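Local atomic coordinates of trafficking protein particle complex subunit 3 (Naegleria fowleri, PDB entry 6AQ3), a protein that probably works as a subunit of the TRAPP tethering complex in vesicle trafficking and carries a covalently bound palmitate inside its fold. Residues N145-V150 with C164-C169; S118-E123 with Q176-V181; M63-I68 with A154-L159; S91-A96 with A105-W110. All coordinates share one frame; numbering follows the deposited sequence.

Contact 1: residues N145-V150 with C164-C169. With PLM (palmitic acid), chain N.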
loop_
_atom_site.group_PDB
_atom_site.type_symbol
_atom_site.label_atom_id
_atom_site.label_comp_id
_atom_site.label_asym_id
_atom_site.label_seq_id
_atom_site.Cartn_x
_atom_site.Cartn_y
_atom_site.Cartn_z
ATOM N N ASN C 145 -12.003 4.859 2.309
ATOM C CA ASN C 145 -12.141 6.250 2.727
ATOM C C ASN C 145 -10.839 7.028 2.613
ATOM O O ASN C 145 -10.874 8.266 2.512
ATOM C CB ASN C 145 -12.651 6.334 4.161
ATOM C CG ASN C 145 -13.645 7.473 4.349
ATOM O OD1 ASN C 145 -14.337 7.850 3.405
ATOM N ND2 ASN C 145 -13.746 7.998 5.574
ATOM N N ILE C 146 -9.698 6.329 2.576
ATOM C CA ILE C 146 -8.414 6.989 2.373
ATOM C C ILE C 146 -8.437 7.881 1.130
ATOM O O ILE C 146 -7.696 8.868 1.057
ATOM C CB ILE C 146 -7.298 5.934 2.300
ATOM C CG1 ILE C 146 -5.935 6.590 2.486
ATOM C CG2 ILE C 146 -7.333 5.222 0.952
ATOM C CD1 ILE C 146 -4.858 5.603 2.883
ATOM N N ILE C 147 -9.267 7.547 0.132
ATOM C CA ILE C 147 -9.354 8.363 -1.081
ATOM C C ILE C 147 -9.873 9.762 -0.764
ATOM O O ILE C 147 -9.395 10.758 -1.323
ATOM C CB ILE C 147 -10.229 7.665 -2.149
ATOM C CG1 ILE C 147 -9.612 6.318 -2.558
ATOM C CG2 ILE C 147 -10.380 8.549 -3.412
ATOM C CD1 ILE C 147 -10.422 5.566 -3.594
ATOM N N CYS C 148 -10.865 9.866 0.119
ATOM C CA CYS C 148 -11.409 11.180 0.436
ATOM C C CYS C 148 -10.353 12.083 1.061
ATOM O O CYS C 148 -10.269 13.278 0.733
ATOM C CB CYS C 148 -12.610 11.039 1.366
ATOM S SG CYS C 148 -13.986 10.181 0.594
ATOM N N GLY C 149 -9.528 11.525 1.949
ATOM C CA GLY C 149 -8.489 12.320 2.585
ATOM C C GLY C 149 -7.446 12.795 1.600
ATOM O O GLY C 149 -6.981 13.941 1.676
ATOM N N VAL C 150 -7.068 11.929 0.655
ATOM C CA VAL C 150 -6.105 12.327 -0.370
ATOM C C VAL C 150 -6.615 13.537 -1.141
ATOM O O VAL C 150 -5.862 14.478 -1.421
ATOM C CB VAL C 150 -5.797 11.131 -1.292
ATOM C CG1 VAL C 150 -4.842 11.536 -2.423
ATOM C CG2 VAL C 150 -5.146 10.032 -0.465
ATOM N N CYS C 164 -14.991 16.203 1.672
ATOM C CA CYS C 164 -15.043 15.118 0.698
ATOM C C CYS C 164 -15.410 13.825 1.415
ATOM O O CYS C 164 -14.655 13.365 2.283
ATOM C CB CYS C 164 -13.698 14.982 -0.020
ATOM S SG CYS C 164 -13.681 13.677 -1.238
ATOM N N GLU C 165 -16.565 13.246 1.065
ATOM C CA GLU C 165 -17.065 12.061 1.750
ATOM C C GLU C 165 -17.655 11.059 0.767
ATOM O O GLU C 165 -18.132 11.416 -0.316
ATOM C CB GLU C 165 -18.127 12.401 2.805
ATOM C CG GLU C 165 -19.351 13.129 2.245
ATOM C CD GLU C 165 -19.189 14.652 2.224
ATOM O OE1 GLU C 165 -18.247 15.160 2.876
ATOM O OE2 GLU C 165 -20.008 15.347 1.566
ATOM N N TYR C 166 -17.597 9.789 1.166
ATOM C CA TYR C 166 -18.230 8.718 0.412
ATOM C C TYR C 166 -19.744 8.778 0.599
ATOM O O TYR C 166 -20.244 9.051 1.694
ATOM C CB TYR C 166 -17.702 7.353 0.878
ATOM C CG TYR C 166 -16.800 6.655 -0.119
ATOM C CD1 TYR C 166 -17.337 5.950 -1.205
ATOM C CD2 TYR C 166 -15.407 6.693 0.028
ATOM C CE1 TYR C 166 -16.514 5.312 -2.136
ATOM C CE2 TYR C 166 -14.560 6.061 -0.894
ATOM C CZ TYR C 166 -15.122 5.375 -1.964
ATOM O OH TYR C 166 -14.285 4.755 -2.850
ATOM N N LYS C 167 -20.472 8.538 -0.476
ATOM C CA LYS C 167 -21.919 8.431 -0.406
ATOM C C LYS C 167 -22.444 7.064 -0.816
ATOM O O LYS C 167 -23.451 6.615 -0.266
ATOM C CB LYS C 167 -22.573 9.518 -1.278
ATOM C CG LYS C 167 -22.111 10.935 -0.936
ATOM C CD LYS C 167 -23.120 11.686 -0.069
ATOM C CE LYS C 167 -22.682 11.755 1.396
ATOM N NZ LYS C 167 -23.618 12.577 2.225
ATOM N N LYS C 168 -21.799 6.393 -1.766
ATOM C CA LYS C 168 -22.230 5.082 -2.225
ATOM C C LYS C 168 -20.996 4.229 -2.479
ATOM O O LYS C 168 -19.990 4.736 -2.980
ATOM C CB LYS C 168 -23.098 5.202 -3.487
ATOM C CG LYS C 168 -24.472 5.787 -3.206
ATOM C CD LYS C 168 -25.228 6.208 -4.456
ATOM C CE LYS C 168 -25.629 5.009 -5.300
ATOM N NZ LYS C 168 -26.588 5.380 -6.382
ATOM N N CYS C 169 -21.067 2.939 -2.110
ATOM C CA CYS C 169 -19.977 1.970 -2.320
ATOM C C CYS C 169 -20.566 0.584 -2.583
ATOM O O CYS C 169 -21.445 0.143 -1.824
ATOM C CB CYS C 169 -19.026 1.913 -1.114
ATOM S SG CYS C 169 -17.468 0.951 -1.344
HETATM C C1 PLM N . -5.807 21.443 -9.271
HETATM O O2 PLM N . -6.913 21.783 -8.761
HETATM C C2 PLM N . -5.396 19.884 -9.472
HETATM C C3 PLM N . -6.220 18.808 -8.734
HETATM C C4 PLM N . -5.436 18.034 -7.656
HETATM C C5 PLM N . -5.311 16.505 -7.895
HETATM C C6 PLM N . -5.210 15.676 -6.590
HETATM C C7 PLM N . -4.984 14.157 -6.788
HETATM C C8 PLM N . -5.989 13.257 -6.022
HETATM C C9 PLM N . -5.601 11.759 -6.023
HETATM C CA PLM N . -6.796 10.772 -5.842
HETATM C CB PLM N . -6.385 9.280 -5.781
HETATM C CC PLM N . -6.291 8.709 -4.343
HETATM C CD PLM N . -5.347 7.493 -4.217
HETATM C CE PLM N . -5.639 6.559 -3.015
HETATM C CF PLM N . -4.430 5.674 -2.627
HETATM C CG PLM N . -4.787 4.451 -1.764
HETATM O O HOH W 1 -16.599 9.533 3.786
#
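Cys148 turns its side chain into the angle between Cys164 and Tyr166. Its SG lies anti to the carbonyl carbon (chi1 -65°) and leans back along the helix; because helix and strand run antiparallel, at 152°, that direction leads to Tyr166. The sulfur settles 3.7 Å from Tyr166 N and stands oblique to the ring, 4.9 Å from the centroid of Tyr166. Two residues earlier on the strand, and therefore also facing the helix, Cys164 SG approaches Cys148 CB at 3.9 Å, the cysteines meeting as small apolar groups where the backbones come close. Asn145 slides past Tyr166 in the opposite sense, its amide tilted 45° to the ring and its OD1 3.7 Å from CD2 of Tyr166, at the ring's edge. An amide suits this place, since OD1 can accept from a water that in turn accepts the N-H of Tyr166, while ND2 donates to Asn53 O. Ile146, Ile147 and Val150 line the palmitate, Val150 CG1 coming to 3.7 Å from C9 of the lipid. A helix laid between a sheet and a buried acyl chain is consistent with the acyl-binding channel of Bet3-type TRAPP subunits.

Contact 2: residues S118-E123 with Q176-V181; sequences SIVFDE and QSEIRV
This is an antiparallel strand pairing in the middle of the four-stranded sheet, joining 118-121 to 177-181, with 106-108 and 160-168 on the outer sides. Ile119 with Ile179 and Phe121 with Ser177 are the hydrogen-bonded pairs, linked by four backbone bonds such as Ile119 N to Ile179 O at 2.7 Å. Their side chains form an apolar face: Ser177 CB sits 3.5 Å from the centroid of the Phe121 ring, squarely over one side of it as a CH-pi contact, and Ile179 CD1 meets the ring's edge, 3.9 Å from Phe121 CE1. A serine is small enough to lie against that ring, while branched isoleucines fill the layer facing helices 85-101 and 146-157. The other face, with Ser118, Val120, Glu178 and Arg180, is more polar. Arg180 bends at chi2 (66°) toward its cross-strand partner, bringing NH1 2.7 Å from Ser118 OG, which lies near the guanidinium plane. Ser118 OG then donates to the anti lone pair of Glu178 OE2, 2.7 Å away. Glu116 forms a salt bridge with Arg180 NH2, and Asn109 O accepts from NH1. The hydroxyl thus relays between opposite charges, probably stabilising both ionised forms, and the several bonds would probably fix the guanidinium's rotation.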
loop_
_atom_site.group_PDB
_atom_site.type_symbol
_atom_site.label_atom_id
_atom_site.label_comp_id
_atom_site.label_asym_id
_atom_site.label_seq_id
_atom_site.Cartn_x
_atom_site.Cartn_y
_atom_site.Cartn_z
ATOM N N SER C 118 -20.015 15.217 -7.654
ATOM C CA SER C 118 -19.725 13.861 -7.224
ATOM C C SER C 118 -18.809 13.209 -8.242
ATOM O O SER C 118 -18.862 13.525 -9.436
ATOM C CB SER C 118 -20.990 13.018 -7.063
ATOM O OG SER C 118 -21.792 13.500 -6.002
ATOM N N ILE C 119 -17.976 12.289 -7.755
ATOM C CA ILE C 119 -17.119 11.463 -8.596
ATOM C C ILE C 119 -17.672 10.046 -8.501
ATOM O O ILE C 119 -17.664 9.441 -7.424
ATOM C CB ILE C 119 -15.645 11.523 -8.141
ATOM C CG1 ILE C 119 -15.080 12.946 -8.255
ATOM C CG2 ILE C 119 -14.788 10.592 -8.963
ATOM C CD1 ILE C 119 -13.655 13.104 -7.701
ATOM N N VAL C 120 -18.172 9.518 -9.615
ATOM C CA VAL C 120 -18.788 8.195 -9.636
ATOM C C VAL C 120 -17.932 7.243 -10.457
ATOM O O VAL C 120 -17.379 7.627 -11.492
ATOM C CB VAL C 120 -20.231 8.242 -10.186
ATOM C CG1 VAL C 120 -21.144 9.013 -9.230
ATOM C CG2 VAL C 120 -20.261 8.853 -11.563
ATOM N N PHE C 121 -17.833 5.995 -9.994
ATOM C CA PHE C 121 -17.057 4.970 -10.682
ATOM C C PHE C 121 -17.581 3.592 -10.288
ATOM O O PHE C 121 -18.063 3.408 -9.168
ATOM C CB PHE C 121 -15.549 5.081 -10.386
ATOM C CG PHE C 121 -15.200 5.260 -8.937
ATOM C CD1 PHE C 121 -15.408 6.471 -8.290
ATOM C CD2 PHE C 121 -14.595 4.222 -8.236
ATOM C CE1 PHE C 121 -15.047 6.637 -6.969
ATOM C CE2 PHE C 121 -14.230 4.368 -6.912
ATOM C CZ PHE C 121 -14.453 5.573 -6.267
ATOM N N ASP C 122 -17.548 2.651 -11.233
ATOM C CA ASP C 122 -18.078 1.314 -10.986
ATOM C C ASP C 122 -17.032 0.284 -10.553
ATOM O O ASP C 122 -17.421 -0.766 -10.029
ATOM C CB ASP C 122 -18.890 0.802 -12.194
ATOM C CG ASP C 122 -18.086 0.675 -13.475
ATOM O OD1 ASP C 122 -16.909 1.098 -13.501
ATOM O OD2 ASP C 122 -18.662 0.139 -14.464
ATOM N N GLU C 123 -15.735 0.525 -10.766
ATOM C CA GLU C 123 -14.704 -0.443 -10.388
ATOM C C GLU C 123 -13.654 0.210 -9.499
ATOM O O GLU C 123 -13.348 1.392 -9.639
ATOM C CB GLU C 123 -14.012 -1.051 -11.616
ATOM N N GLN C 176 -22.838 1.591 -7.532
ATOM C CA GLN C 176 -21.563 2.163 -7.938
ATOM C C GLN C 176 -20.945 2.881 -6.746
ATOM O O GLN C 176 -21.580 3.062 -5.705
ATOM C CB GLN C 176 -21.759 3.130 -9.109
ATOM C CG GLN C 176 -22.559 4.356 -8.722
ATOM C CD GLN C 176 -22.813 5.284 -9.892
ATOM O OE1 GLN C 176 -22.732 4.874 -11.047
ATOM N NE2 GLN C 176 -23.155 6.530 -9.599
ATOM N N SER C 177 -19.707 3.330 -6.931
ATOM C CA SER C 177 -19.059 4.203 -5.963
ATOM C C SER C 177 -19.368 5.641 -6.316
ATOM O O SER C 177 -19.397 6.011 -7.492
ATOM C CB SER C 177 -17.542 4.001 -5.922
ATOM O OG SER C 177 -17.227 2.728 -5.405
ATOM N N GLU C 178 -19.611 6.444 -5.287
ATOM C CA GLU C 178 -19.831 7.867 -5.453
ATOM C C GLU C 178 -19.132 8.591 -4.323
ATOM O O GLU C 178 -19.353 8.272 -3.151
ATOM C CB GLU C 178 -21.323 8.210 -5.455
ATOM C CG GLU C 178 -21.577 9.738 -5.427
ATOM C CD GLU C 178 -23.051 10.114 -5.493
ATOM O OE1 GLU C 178 -23.909 9.203 -5.568
ATOM O OE2 GLU C 178 -23.350 11.331 -5.464
ATOM N N ILE C 179 -18.302 9.567 -4.678
ATOM C CA ILE C 179 -17.603 10.413 -3.719
ATOM C C ILE C 179 -18.033 11.862 -3.959
ATOM O O ILE C 179 -18.006 12.337 -5.099
ATOM C CB ILE C 179 -16.080 10.254 -3.860
ATOM C CG1 ILE C 179 -15.667 8.850 -3.424
ATOM C CG2 ILE C 179 -15.371 11.311 -3.029
ATOM C CD1 ILE C 179 -14.202 8.516 -3.667
ATOM N N ARG C 180 -18.440 12.547 -2.896
ATOM C CA ARG C 180 -18.926 13.915 -2.956
ATOM C C ARG C 180 -17.794 14.863 -2.590
ATOM O O ARG C 180 -17.083 14.629 -1.609
ATOM C CB ARG C 180 -20.085 14.125 -1.984
ATOM C CG ARG C 180 -20.855 15.438 -2.167
ATOM C CD ARG C 180 -21.558 15.403 -3.504
ATOM N NE ARG C 180 -22.530 16.470 -3.664
ATOM C CZ ARG C 180 -23.179 16.716 -4.796
ATOM N NH1 ARG C 180 -22.964 15.962 -5.864
ATOM N NH2 ARG C 180 -24.051 17.717 -4.857
ATOM N N VAL C 181 -17.633 15.930 -3.369
ATOM C CA VAL C 181 -16.607 16.941 -3.122
ATOM C C VAL C 181 -17.304 18.291 -3.049
ATOM O O VAL C 181 -17.937 18.707 -4.026
ATOM C CB VAL C 181 -15.526 16.956 -4.218
ATOM C CG1 VAL C 181 -14.415 17.900 -3.831
ATOM C CG2 VAL C 181 -14.969 15.528 -4.470
HETATM O O HOH W 2 -16.722 0.938 -7.472
#

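Contact 3: residues M63-I68 with A154-L159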
loop_
_atom_site.group_PDB
_atom_site.type_symbol
_atom_site.label_atom_id
_atom_site.label_comp_id
_atom_site.label_asym_id
_atom_site.label_seq_id
_atom_site.Cartn_x
_atom_site.Cartn_y
_atom_site.Cartn_z
ATOM N N MET C 63 -1.365 11.998 3.302
ATOM C CA MET C 63 -0.738 11.564 2.057
ATOM C C MET C 63 -0.967 12.571 0.942
ATOM O O MET C 63 -0.044 12.886 0.187
ATOM C CB MET C 63 -1.278 10.196 1.640
ATOM C CG MET C 63 -0.784 9.036 2.493
ATOM S SD MET C 63 -1.555 7.441 2.094
ATOM C CE MET C 63 -1.663 7.512 0.332
ATOM N N GLY C 64 -2.182 13.098 0.832
ATOM C CA GLY C 64 -2.490 13.997 -0.266
ATOM C C GLY C 64 -1.707 15.296 -0.219
ATOM O O GLY C 64 -1.334 15.838 -1.263
ATOM N N MET C 65 -1.429 15.805 0.980
ATOM C CA MET C 65 -0.589 16.999 1.071
ATOM C C MET C 65 0.817 16.719 0.565
ATOM O O MET C 65 1.446 17.594 -0.035
ATOM C CB MET C 65 -0.543 17.518 2.513
ATOM C CG MET C 65 -1.848 18.129 2.993
ATOM S SD MET C 65 -1.713 19.004 4.576
ATOM C CE MET C 65 -1.079 17.704 5.638
ATOM N N ARG C 66 1.313 15.499 0.763
ATOM C CA ARG C 66 2.662 15.152 0.341
ATOM C C ARG C 66 2.716 14.764 -1.125
ATOM O O ARG C 66 3.770 14.892 -1.754
ATOM C CB ARG C 66 3.185 13.982 1.194
ATOM C CG ARG C 66 3.457 14.336 2.655
ATOM C CD ARG C 66 3.777 13.120 3.528
ATOM N NE ARG C 66 4.889 12.292 3.061
ATOM C CZ ARG C 66 5.172 11.076 3.540
ATOM N NH1 ARG C 66 4.442 10.547 4.520
ATOM N NH2 ARG C 66 6.197 10.392 3.055
ATOM N N LEU C 67 1.603 14.297 -1.674
ATOM C CA LEU C 67 1.567 13.742 -3.013
ATOM C C LEU C 67 1.289 14.768 -4.105
ATOM O O LEU C 67 1.642 14.510 -5.262
ATOM C CB LEU C 67 0.537 12.610 -3.037
ATOM C CG LEU C 67 0.558 11.608 -4.178
ATOM C CD1 LEU C 67 1.713 10.659 -3.971
ATOM C CD2 LEU C 67 -0.741 10.829 -4.166
ATOM N N ILE C 68 0.661 15.905 -3.772
ATOM C CA ILE C 68 0.139 16.820 -4.790
ATOM C C ILE C 68 1.238 17.314 -5.720
ATOM O O ILE C 68 1.028 17.444 -6.935
ATOM C CB ILE C 68 -0.592 18.007 -4.144
ATOM C CG1 ILE C 68 -1.093 18.970 -5.241
ATOM C CG2 ILE C 68 0.342 18.752 -3.213
ATOM C CD1 ILE C 68 -2.105 18.350 -6.196
ATOM N N ALA C 154 -4.812 17.119 -0.903
ATOM C CA ALA C 154 -4.248 17.654 -2.132
ATOM C C ALA C 154 -4.825 19.034 -2.444
ATOM O O ALA C 154 -4.081 19.977 -2.737
ATOM C CB ALA C 154 -4.499 16.690 -3.292
ATOM N N LEU C 155 -6.150 19.181 -2.352
ATOM C CA LEU C 155 -6.760 20.443 -2.758
ATOM C C LEU C 155 -6.392 21.570 -1.808
ATOM O O LEU C 155 -6.298 22.729 -2.239
ATOM C CB LEU C 155 -8.278 20.299 -2.860
ATOM C CG LEU C 155 -8.750 19.389 -4.007
ATOM C CD1 LEU C 155 -10.275 19.356 -4.113
ATOM C CD2 LEU C 155 -8.145 19.831 -5.314
ATOM N N GLU C 156 -6.134 21.248 -0.532
ATOM C CA GLU C 156 -5.679 22.267 0.404
ATOM C C GLU C 156 -4.385 22.891 -0.078
ATOM O O GLU C 156 -4.177 24.103 0.057
ATOM C CB GLU C 156 -5.488 21.668 1.791
ATOM C CG GLU C 156 -5.101 22.700 2.848
ATOM C CD GLU C 156 -4.921 22.089 4.232
ATOM O OE1 GLU C 156 -3.839 22.272 4.832
ATOM O OE2 GLU C 156 -5.866 21.431 4.722
ATOM N N MET C 157 -3.517 22.088 -0.688
ATOM C CA MET C 157 -2.259 22.628 -1.177
ATOM C C MET C 157 -2.452 23.603 -2.337
ATOM O O MET C 157 -1.599 24.475 -2.547
ATOM C CB MET C 157 -1.344 21.473 -1.573
ATOM C CG MET C 157 -0.953 20.590 -0.386
ATOM S SD MET C 157 -0.213 21.538 0.971
ATOM C CE MET C 157 -1.600 21.651 2.106
ATOM N N VAL C 158 -3.552 23.495 -3.084
ATOM C CA VAL C 158 -3.887 24.504 -4.086
ATOM C C VAL C 158 -4.963 25.421 -3.511
ATOM O O VAL C 158 -5.857 25.887 -4.231
ATOM C CB VAL C 158 -4.305 23.874 -5.427
ATOM C CG1 VAL C 158 -3.084 23.300 -6.137
ATOM C CG2 VAL C 158 -5.313 22.771 -5.209
ATOM N N LEU C 159 -4.913 25.610 -2.186
ATOM C CA LEU C 159 -5.606 26.697 -1.483
ATOM C C LEU C 159 -7.123 26.576 -1.563
ATOM O O LEU C 159 -7.839 27.572 -1.671
ATOM C CB LEU C 159 -5.145 28.073 -1.978
ATOM C CG LEU C 159 -3.641 28.319 -1.894
ATOM C CD1 LEU C 159 -3.350 29.791 -2.081
ATOM C CD2 LEU C 159 -3.052 27.815 -0.583
#
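Ile68 meets Ala154 and Met157 with different branches. With CG1 anti to the backbone N (chi1 178°), CG2 lies between N and the carbonyl carbon and presses on Met157 CB at 3.6 Å; chi2 near 62° then swings CD1 to within 4.1 Å of Ala154 CB. Met157 folds at both chi2 and chi3, so its CE curls back over Met65, touching Met65 SD at 3.6 Å. Flexible thioethers suit this more open border, where they can follow an uneven surface, whereas the stiff isoleucine fills the buried part. The extended Glu156 chain passes across Met65 at an angle, its OE1 3.9 Å from Met65 SD, and OE2 is bonded to the hydroxyl of Tyr61 one turn earlier on helix 49-75. Gly64 and Ala154 mark the point of nearest backbone approach, their CA atoms 4.5 Å apart. Having no side chain, Gly64 lets the helices close in until Gly64 O receives a CA-H contact from Ala154, at 3.5 Å. Ile68 and Ala154 also touch the palmitate, whereas Met63, Arg66 and Leu67 pack on Leu30 and Met33 of the second subunit. At the end of the 154-159 segment, Leu159, with its positive phi, completes a Schellman motif that ends helix 146-157. Close contact through a glycine and an alanine is a familiar form of helix-helix crossing, and here it brings together two helices that border the lipid.

Contact 4: residues S91-A96 with A105-W110. With PLM (palmitic acid), chain N.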
loop_
_atom_site.group_PDB
_atom_site.type_symbol
_atom_site.label_atom_id
_atom_site.label_comp_id
_atom_site.label_asym_id
_atom_site.label_seq_id
_atom_site.Cartn_x
_atom_site.Cartn_y
_atom_site.Cartn_z
ATOM N N SER C 91 -9.759 17.061 -13.365
ATOM C CA SER C 91 -8.381 16.763 -12.994
ATOM C C SER C 91 -8.297 15.516 -12.122
ATOM O O SER C 91 -7.431 14.658 -12.332
ATOM C CB SER C 91 -7.789 17.957 -12.254
ATOM O OG SER C 91 -7.815 19.116 -13.060
ATOM N N ILE C 92 -9.195 15.395 -11.141
ATOM C CA ILE C 92 -9.182 14.230 -10.259
ATOM C C ILE C 92 -9.776 13.014 -10.954
ATOM O O ILE C 92 -9.155 11.944 -11.002
ATOM C CB ILE C 92 -9.928 14.534 -8.949
ATOM C CG1 ILE C 92 -9.207 15.629 -8.160
ATOM C CG2 ILE C 92 -10.055 13.267 -8.113
ATOM C CD1 ILE C 92 -10.064 16.218 -7.050
ATOM N N ALA C 93 -10.978 13.168 -11.519
ATOM C CA ALA C 93 -11.717 12.018 -12.037
ATOM C C ALA C 93 -11.040 11.413 -13.257
ATOM O O ALA C 93 -11.021 10.183 -13.417
ATOM C CB ALA C 93 -13.157 12.420 -12.368
ATOM N N LYS C 94 -10.498 12.251 -14.138
ATOM C CA LYS C 94 -9.995 11.763 -15.413
ATOM C C LYS C 94 -8.488 11.555 -15.447
ATOM O O LYS C 94 -8.014 10.779 -16.283
ATOM C CB LYS C 94 -10.366 12.728 -16.546
ATOM C CG LYS C 94 -11.848 12.989 -16.698
ATOM C CD LYS C 94 -12.626 11.745 -17.058
ATOM C CE LYS C 94 -14.049 12.134 -17.429
ATOM N NZ LYS C 94 -14.922 10.967 -17.655
ATOM N N VAL C 95 -7.714 12.237 -14.602
ATOM C CA VAL C 95 -6.252 12.132 -14.623
ATOM C C VAL C 95 -5.718 11.428 -13.375
ATOM O O VAL C 95 -5.063 10.391 -13.475
ATOM C CB VAL C 95 -5.593 13.517 -14.829
ATOM C CG1 VAL C 95 -4.065 13.414 -14.894
ATOM C CG2 VAL C 95 -6.102 14.156 -16.115
ATOM N N ALA C 96 -5.999 11.974 -12.189
ATOM C CA ALA C 96 -5.460 11.418 -10.947
ATOM C C ALA C 96 -5.910 9.977 -10.726
ATOM O O ALA C 96 -5.111 9.115 -10.333
ATOM C CB ALA C 96 -5.865 12.287 -9.756
ATOM N N ALA C 105 -13.106 7.489 -13.865
ATOM C CA ALA C 105 -14.232 8.009 -13.107
ATOM C C ALA C 105 -15.007 9.044 -13.919
ATOM O O ALA C 105 -14.553 9.541 -14.960
ATOM C CB ALA C 105 -13.751 8.617 -11.784
ATOM N N ASN C 106 -16.217 9.339 -13.453
ATOM C CA ASN C 106 -17.049 10.349 -14.091
ATOM C C ASN C 106 -17.557 11.344 -13.053
ATOM O O ASN C 106 -17.646 11.041 -11.858
ATOM C CB ASN C 106 -18.180 9.665 -14.841
ATOM C CG ASN C 106 -17.692 9.006 -16.116
ATOM O OD1 ASN C 106 -16.914 9.593 -16.867
ATOM N ND2 ASN C 106 -18.034 7.735 -16.294
ATOM N N VAL C 107 -17.893 12.539 -13.539
ATOM C CA VAL C 107 -18.418 13.645 -12.738
ATOM C C VAL C 107 -19.907 13.816 -13.009
ATOM O O VAL C 107 -20.322 13.947 -14.167
ATOM C CB VAL C 107 -17.685 14.960 -13.054
ATOM C CG1 VAL C 107 -18.287 16.098 -12.248
ATOM C CG2 VAL C 107 -16.206 14.838 -12.756
ATOM N N THR C 108 -20.698 13.912 -11.941
ATOM C CA THR C 108 -22.142 14.082 -12.043
ATOM C C THR C 108 -22.623 14.899 -10.855
ATOM O O THR C 108 -21.834 15.315 -9.997
ATOM C CB THR C 108 -22.908 12.749 -12.031
ATOM O OG1 THR C 108 -22.822 12.171 -10.721
ATOM C CG2 THR C 108 -22.369 11.756 -13.056
ATOM N N ASN C 109 -23.937 15.137 -10.828
ATOM C CA ASN C 109 -24.623 15.759 -9.694
ATOM C C ASN C 109 -23.999 17.101 -9.318
ATOM O O ASN C 109 -23.770 17.396 -8.144
ATOM C CB ASN C 109 -24.639 14.818 -8.483
ATOM C CG ASN C 109 -25.239 13.452 -8.795
ATOM O OD1 ASN C 109 -24.895 12.451 -8.159
ATOM N ND2 ASN C 109 -26.145 13.407 -9.762
ATOM N N TRP C 110 -23.730 17.925 -10.328
ATOM C CA TRP C 110 -23.238 19.268 -10.064
ATOM C C TRP C 110 -24.267 20.067 -9.280
ATOM O O TRP C 110 -25.475 19.907 -9.469
ATOM C CB TRP C 110 -22.938 20.012 -11.369
ATOM C CG TRP C 110 -21.650 19.674 -11.965
ATOM C CD1 TRP C 110 -21.422 18.819 -12.995
ATOM C CD2 TRP C 110 -20.375 20.176 -11.561
ATOM N NE1 TRP C 110 -20.077 18.766 -13.273
ATOM C CE2 TRP C 110 -19.411 19.584 -12.398
ATOM C CE3 TRP C 110 -19.955 21.074 -10.568
ATOM C CZ2 TRP C 110 -18.053 19.848 -12.272
ATOM C CZ3 TRP C 110 -18.611 21.329 -10.435
ATOM C CH2 TRP C 110 -17.671 20.722 -11.288
HETATM C C1 PLM N . -5.807 21.443 -9.271
HETATM O O2 PLM N . -6.913 21.783 -8.761
HETATM C C2 PLM N . -5.396 19.884 -9.472
HETATM C C3 PLM N . -6.220 18.808 -8.734
HETATM C C4 PLM N . -5.436 18.034 -7.656
HETATM C C5 PLM N . -5.311 16.505 -7.895
HETATM C C6 PLM N . -5.210 15.676 -6.590
HETATM C C7 PLM N . -4.984 14.157 -6.788
HETATM C C8 PLM N . -5.989 13.257 -6.022
HETATM C C9 PLM N . -5.601 11.759 -6.023
HETATM C CA PLM N . -6.796 10.772 -5.842
HETATM C CB PLM N . -6.385 9.280 -5.781
HETATM C CC PLM N . -6.291 8.709 -4.343
HETATM C CD PLM N . -5.347 7.493 -4.217
HETATM C CE PLM N . -5.639 6.559 -3.015
HETATM C CF PLM N . -4.430 5.674 -2.627
HETATM C CG PLM N . -4.787 4.451 -1.764
#
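Lys94 NZ donates to Ala105 O at 3.1 Å, lying in the plane of that carbonyl. The same ammonium is modelled 2.5 Å from Asn106 OD1, suspiciously short for an exposed lysine, which leaves the exact geometry of this second bond doubtful. Lysine fits here because its chain, bent at chi2 (-63°), can travel over the surface from the helix to the strand. The two acceptors, Ala105 O and Asn106 OD1, lie 3.0 Å apart, and the positive charge beside both would probably ease their repulsion. Beneath, Ala93 CB touches Ala105 CB and Val107 CG2, each at 3.9 Å. Alanines allow this approach, and a weak bond from Ala105 N to Ala93 O accompanies it. Elsewhere on the helix, Ala96 CB lies 3.6 Å from C7 of the palmitate, and Ser91 CB also touches the lipid. Helix 85-101, widened here by a pi-type turn, is followed by strand 106-108, which runs back antiparallel to it at the margin of the antiparallel sheet; the helix thus packs against the sheet with the palmitate on another of its sides.

How the contacts relate
Contacts 1, 2 and 4 all reach one antiparallel sheet, ordered 106-108, 116-121, 177-186, 160-168. Contact 2 joins its two inner strands; contacts 4 and 1 tie helices 85-101 and 146-157 to its outer strands. The centres of contacts 2 and 4 are about 8 Å apart, those of contacts 1 and 2 about 9 Å. Backbone hydrogen bonds such as Val120 N to Asn106 O and Arg180 N to Glu165 O connect the three. Contact 3 lies across the chain's centre from contact 2, centres about 20 Å apart, and shares helix 146-157 with contact 1. Contact 4 is nested within the loop closed by contact 3, and contact 1 within that of contact 2. The palmitate touches contacts 1, 3 and 4, so helices 49-75, 85-101 and 146-157 all contribute to the walls round the lipid.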